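Local coordinates for protein AlkD2 (Streptococcus mutans, PDB 6M9M) that is of uncertain function but binds inosine-5'-monophosphate and belongs to the HEAT-like repeat family of DNA glycosylases, at residues I147-D156 and E183-I194. Sequence-based numbering, arbitrary orientation.
Sequences IRRIADLKED and ELKNWKLESKEI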
loop_
_atom_site.group_PDB
_atom_site.type_symbol
_atom_site.label_atom_id
_atom_site.label_comp_id
_atom_site.label_asym_id
_atom_site.label_seq_id
_atom_site.Cartn_x
_atom_site.Cartn_y
_atom_site.Cartn_z
ATOM N N ILE A 147 -1.070 15.779 3.179
ATOM C CA ILE A 147 -0.740 16.016 4.583
ATOM C C ILE A 147 -1.970 15.800 5.462
ATOM O O ILE A 147 -1.897 15.151 6.512
ATOM C CB ILE A 147 -0.139 17.425 4.755
ATOM C CG1 ILE A 147 1.225 17.500 4.060
ATOM C CG2 ILE A 147 -0.022 17.785 6.227
ATOM C CD1 ILE A 147 1.766 18.913 3.927
ATOM N N ARG A 148 -3.120 16.353 5.055
ATOM C CA ARG A 148 -4.315 16.255 5.890
ATOM C C ARG A 148 -4.742 14.803 6.061
ATOM O O ARG A 148 -5.109 14.372 7.163
ATOM C CB ARG A 148 -5.467 17.073 5.292
ATOM C CG ARG A 148 -6.754 16.994 6.102
ATOM C CD ARG A 148 -7.928 17.678 5.422
ATOM N NE ARG A 148 -8.564 16.835 4.410
ATOM C CZ ARG A 148 -8.491 17.036 3.095
ATOM N NH1 ARG A 148 -7.809 18.059 2.601
ATOM N NH2 ARG A 148 -9.115 16.208 2.269
ATOM N N ARG A 149 -4.706 14.034 4.975
ATOM C CA ARG A 149 -5.161 12.652 5.026
ATOM C C ARG A 149 -4.253 11.802 5.901
ATOM O O ARG A 149 -4.732 10.960 6.663
ATOM C CB ARG A 149 -5.210 12.068 3.612
ATOM C CG ARG A 149 -6.428 12.513 2.838
ATOM C CD ARG A 149 -6.428 11.938 1.406
ATOM N NE ARG A 149 -7.750 12.088 0.828
ATOM C CZ ARG A 149 -8.190 13.198 0.250
ATOM N NH1 ARG A 149 -7.375 14.238 0.099
ATOM N NH2 ARG A 149 -9.443 13.251 -0.182
ATOM N N ILE A 150 -2.944 12.002 5.789
ATOM C CA ILE A 150 -1.994 11.232 6.578
ATOM C C ILE A 150 -2.098 11.622 8.046
ATOM O O ILE A 150 -2.148 10.766 8.945
ATOM C CB ILE A 150 -0.568 11.448 6.041
ATOM C CG1 ILE A 150 -0.420 10.922 4.621
ATOM C CG2 ILE A 150 0.443 10.770 6.962
ATOM C CD1 ILE A 150 0.751 11.550 3.860
ATOM N N ALA A 151 -2.138 12.931 8.319
ATOM C CA ALA A 151 -2.141 13.416 9.699
ATOM C C ALA A 151 -3.400 12.995 10.445
ATOM O O ALA A 151 -3.366 12.893 11.677
ATOM C CB ALA A 151 -1.984 14.939 9.713
ATOM N N ASP A 152 -4.499 12.715 9.729
ATOM C CA ASP A 152 -5.694 12.215 10.380
ATOM C C ASP A 152 -5.460 10.896 11.107
ATOM O O ASP A 152 -6.255 10.529 11.979
ATOM C CB ASP A 152 -6.825 11.974 9.376
ATOM C CG ASP A 152 -7.481 13.241 8.875
ATOM O OD1 ASP A 152 -7.471 14.255 9.597
ATOM O OD2 ASP A 152 -8.058 13.194 7.756
ATOM N N LEU A 153 -4.424 10.144 10.733
ATOM C CA LEU A 153 -4.114 8.866 11.352
ATOM C C LEU A 153 -3.048 8.970 12.437
ATOM O O LEU A 153 -2.536 7.940 12.898
ATOM C CB LEU A 153 -3.730 7.833 10.290
ATOM C CG LEU A 153 -4.882 7.169 9.533
ATOM C CD1 LEU A 153 -5.678 8.136 8.691
ATOM C CD2 LEU A 153 -4.350 6.027 8.679
ATOM N N LYS A 154 -2.748 10.191 12.906
ATOM C CA LYS A 154 -1.708 10.368 13.927
ATOM C C LYS A 154 -2.071 9.759 15.282
ATOM O O LYS A 154 -1.171 9.539 16.104
ATOM C CB LYS A 154 -1.382 11.852 14.096
ATOM C CG LYS A 154 -2.516 12.691 14.653
ATOM C CD LYS A 154 -2.250 14.172 14.432
ATOM C CE LYS A 154 -3.369 15.023 15.001
ATOM N NZ LYS A 154 -4.631 14.859 14.215
ATOM N N GLU A 155 -3.350 9.477 15.533
ATOM C CA GLU A 155 -3.797 8.813 16.750
ATOM C C GLU A 155 -4.107 7.330 16.520
ATOM O O GLU A 155 -4.796 6.709 17.337
ATOM C CB GLU A 155 -5.045 9.497 17.331
ATOM C CG GLU A 155 -4.881 10.960 17.747
ATOM C CD GLU A 155 -4.072 11.158 19.010
ATOM O OE1 GLU A 155 -3.693 10.158 19.679
ATOM O OE2 GLU A 155 -3.822 12.330 19.360
ATOM N N ASP A 156 -3.625 6.749 15.422
ATOM C CA ASP A 156 -3.985 5.372 15.116
ATOM C C ASP A 156 -3.598 4.429 16.254
ATOM O O ASP A 156 -2.531 4.555 16.861
ATOM C CB ASP A 156 -3.314 4.916 13.825
ATOM C CG ASP A 156 -4.039 3.751 13.185
ATOM O OD1 ASP A 156 -3.809 2.591 13.586
ATOM O OD2 ASP A 156 -4.855 4.018 12.281
ATOM N N GLU A 183 1.190 22.189 9.709
ATOM C CA GLU A 183 0.361 21.098 10.207
ATOM C C GLU A 183 0.770 20.702 11.623
ATOM O O GLU A 183 -0.078 20.585 12.514
ATOM C CB GLU A 183 0.461 19.903 9.256
ATOM C CG GLU A 183 -0.188 18.632 9.771
ATOM C CD GLU A 183 -1.687 18.748 9.943
ATOM O OE1 GLU A 183 -2.334 19.480 9.158
ATOM O OE2 GLU A 183 -2.217 18.103 10.866
ATOM N N LEU A 184 2.071 20.490 11.845
ATOM C CA LEU A 184 2.537 19.989 13.136
ATOM C C LEU A 184 2.296 20.997 14.250
ATOM O O LEU A 184 2.024 20.601 15.387
ATOM C CB LEU A 184 4.025 19.626 13.066
ATOM C CG LEU A 184 4.421 18.539 12.060
ATOM C CD1 LEU A 184 5.913 18.226 12.124
ATOM C CD2 LEU A 184 3.612 17.276 12.290
ATOM N N LYS A 185 2.383 22.294 13.946
ATOM C CA LYS A 185 2.191 23.305 14.976
ATOM C C LYS A 185 0.806 23.226 15.597
ATOM O O LYS A 185 0.632 23.645 16.744
ATOM C CB LYS A 185 2.422 24.694 14.381
ATOM C CG LYS A 185 2.569 25.803 15.413
ATOM C CD LYS A 185 2.727 27.148 14.731
ATOM C CE LYS A 185 2.796 28.285 15.736
ATOM N NZ LYS A 185 2.710 29.609 15.057
ATOM N N ASN A 186 -0.176 22.682 14.876
ATOM C CA ASN A 186 -1.534 22.589 15.392
ATOM C C ASN A 186 -1.763 21.371 16.280
ATOM O O ASN A 186 -2.835 21.266 16.888
ATOM C CB ASN A 186 -2.531 22.548 14.232
ATOM C CG ASN A 186 -2.630 23.871 13.499
ATOM O OD1 ASN A 186 -2.584 24.935 14.112
ATOM N ND2 ASN A 186 -2.758 23.808 12.179
ATOM N N TRP A 187 -0.804 20.458 16.380
ATOM C CA TRP A 187 -1.014 19.236 17.138
ATOM C C TRP A 187 -0.854 19.498 18.632
ATOM O O TRP A 187 0.065 20.199 19.060
ATOM C CB TRP A 187 0.006 18.181 16.728
ATOM C CG TRP A 187 -0.155 17.651 15.340
ATOM C CD1 TRP A 187 -0.953 18.142 14.346
ATOM C CD2 TRP A 187 0.528 16.522 14.783
ATOM N NE1 TRP A 187 -0.817 17.373 13.212
ATOM C CE2 TRP A 187 0.087 16.376 13.461
ATOM C CE3 TRP A 187 1.461 15.601 15.287
ATOM C CZ2 TRP A 187 0.566 15.378 12.622
ATOM C CZ3 TRP A 187 1.910 14.595 14.459
ATOM C CH2 TRP A 187 1.468 14.496 13.145
ATOM N N LYS A 188 -1.742 18.905 19.425
ATOM C CA LYS A 188 -1.640 18.898 20.884
ATOM C C LYS A 188 -1.012 17.562 21.279
ATOM O O LYS A 188 -1.637 16.511 21.124
ATOM C CB LYS A 188 -3.027 19.065 21.502
ATOM C CG LYS A 188 -3.027 19.082 23.021
ATOM C CD LYS A 188 -4.422 19.328 23.579
ATOM C CE LYS A 188 -4.411 19.257 25.100
ATOM N NZ LYS A 188 -5.767 19.438 25.696
ATOM N N LEU A 189 0.221 17.606 21.789
ATOM C CA LEU A 189 1.059 16.408 21.932
ATOM C C LEU A 189 0.828 15.680 23.260
ATOM O O LEU A 189 1.713 15.537 24.107
ATOM C CB LEU A 189 2.529 16.768 21.776
ATOM C CG LEU A 189 2.910 17.319 20.412
ATOM C CD1 LEU A 189 4.406 17.575 20.412
ATOM C CD2 LEU A 189 2.541 16.386 19.280
ATOM N N GLU A 190 -0.368 15.142 23.392
ATOM C CA GLU A 190 -0.824 14.505 24.619
ATOM C C GLU A 190 -0.614 12.994 24.619
ATOM O O GLU A 190 0.001 12.455 25.542
ATOM C CB GLU A 190 -2.301 14.869 24.782
ATOM C CG GLU A 190 -2.927 14.559 26.093
ATOM C CD GLU A 190 -4.284 15.238 26.220
ATOM O OE1 GLU A 190 -5.230 14.802 25.527
ATOM O OE2 GLU A 190 -4.391 16.223 26.980
ATOM N N SER A 191 -1.125 12.293 23.622
ATOM C CA SER A 191 -1.120 10.840 23.677
ATOM C C SER A 191 0.261 10.261 23.364
ATOM O O SER A 191 1.114 10.895 22.736
ATOM C CB SER A 191 -2.131 10.242 22.704
ATOM O OG SER A 191 -1.739 10.507 21.379
ATOM N N LYS A 192 0.460 9.012 23.791
ATOM C CA LYS A 192 1.642 8.265 23.375
ATOM C C LYS A 192 1.712 8.190 21.858
ATOM O O LYS A 192 2.773 8.380 21.251
ATOM C CB LYS A 192 1.572 6.856 23.981
ATOM C CG LYS A 192 2.667 5.905 23.534
ATOM C CD LYS A 192 2.381 4.462 23.952
ATOM C CE LYS A 192 1.294 3.843 23.096
ATOM N NZ LYS A 192 1.110 2.399 23.410
ATOM N N GLU A 193 0.568 7.936 21.233
ATOM C CA GLU A 193 0.490 7.756 19.791
ATOM C C GLU A 193 0.952 8.996 19.044
ATOM O O GLU A 193 1.795 8.909 18.142
ATOM C CB GLU A 193 -0.959 7.430 19.446
ATOM C CG GLU A 193 -1.414 6.040 19.894
ATOM C CD GLU A 193 -1.985 5.948 21.306
ATOM O OE1 GLU A 193 -1.825 6.882 22.134
ATOM O OE2 GLU A 193 -2.625 4.916 21.572
ATOM N N ILE A 194 0.408 10.169 19.396
ATOM C CA ILE A 194 0.734 11.366 18.624
ATOM C C ILE A 194 2.199 11.747 18.813
ATOM O O ILE A 194 2.836 12.283 17.896
ATOM C CB ILE A 194 -0.235 12.522 18.950
ATOM C CG1 ILE A 194 -0.163 13.584 17.851
ATOM C CG2 ILE A 194 0.067 13.115 20.332
ATOM C CD1 ILE A 194 -1.192 14.682 17.982
HETATM O O HOH W 1 -4.416 16.371 11.808
HETATM O O HOH W 2 -3.285 13.248 21.830
HETATM O O HOH W 3 -5.150 5.465 19.812
#
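K154 lays its aliphatic chain over one face of the W187 indole. Its CD sits above the centre of the ring system, 3.5 Å from the centroid of the six-membered ring, a CH-pi contact. Beyond it the chain bends at chi4 (-69°), placing NZ over the five-membered ring, 5.0 Å from that centroid and 21° off the normal, in a cation-pi interaction. L184 CD2 covers the opposite indole face toward the rim, so the ring is clamped between lysine and leucine. K154 also runs alongside I194, the two side chains pointing the same way, with K154 CE 3.7 Å from I194 CD1. A151 CB packs at the indole edge, and I147 CG2 meets E183 CG as those two side chains pass in opposite directions.

W187 NE1 donates a nearly straight bond (2.8 Å, 170°) to E183 OE2, which lies in the indole plane and receives it on the anti side of the carboxylate, fixing the rotation of the ring. A water joins the same OE2 to K154 NZ, which also reaches A151 O weakly.

At the far end, S191 OG donates to the syn side of E155 OE1 (2.6 Å) while accepting from I194 N (2.9 Å) as the N-cap of helix 192-201. Thus the capping hydroxyl also ties that helix start to the turn at 153-156. A second water spans E155 OE2 and S191 N. K154 O is buried here without a polar partner. The D156 carboxylate turns away to a salt bridge with R123, while its backbone O rests against E193 CG.

Here the turns after helix 143-151 dock against the linker between helices 177-185 and 192-201, joining parts of the chain separated in sequence by helix 159-175 within the alpha-helical solenoid characteristic of HEAT-like repeat proteins, away from the IMP pocket.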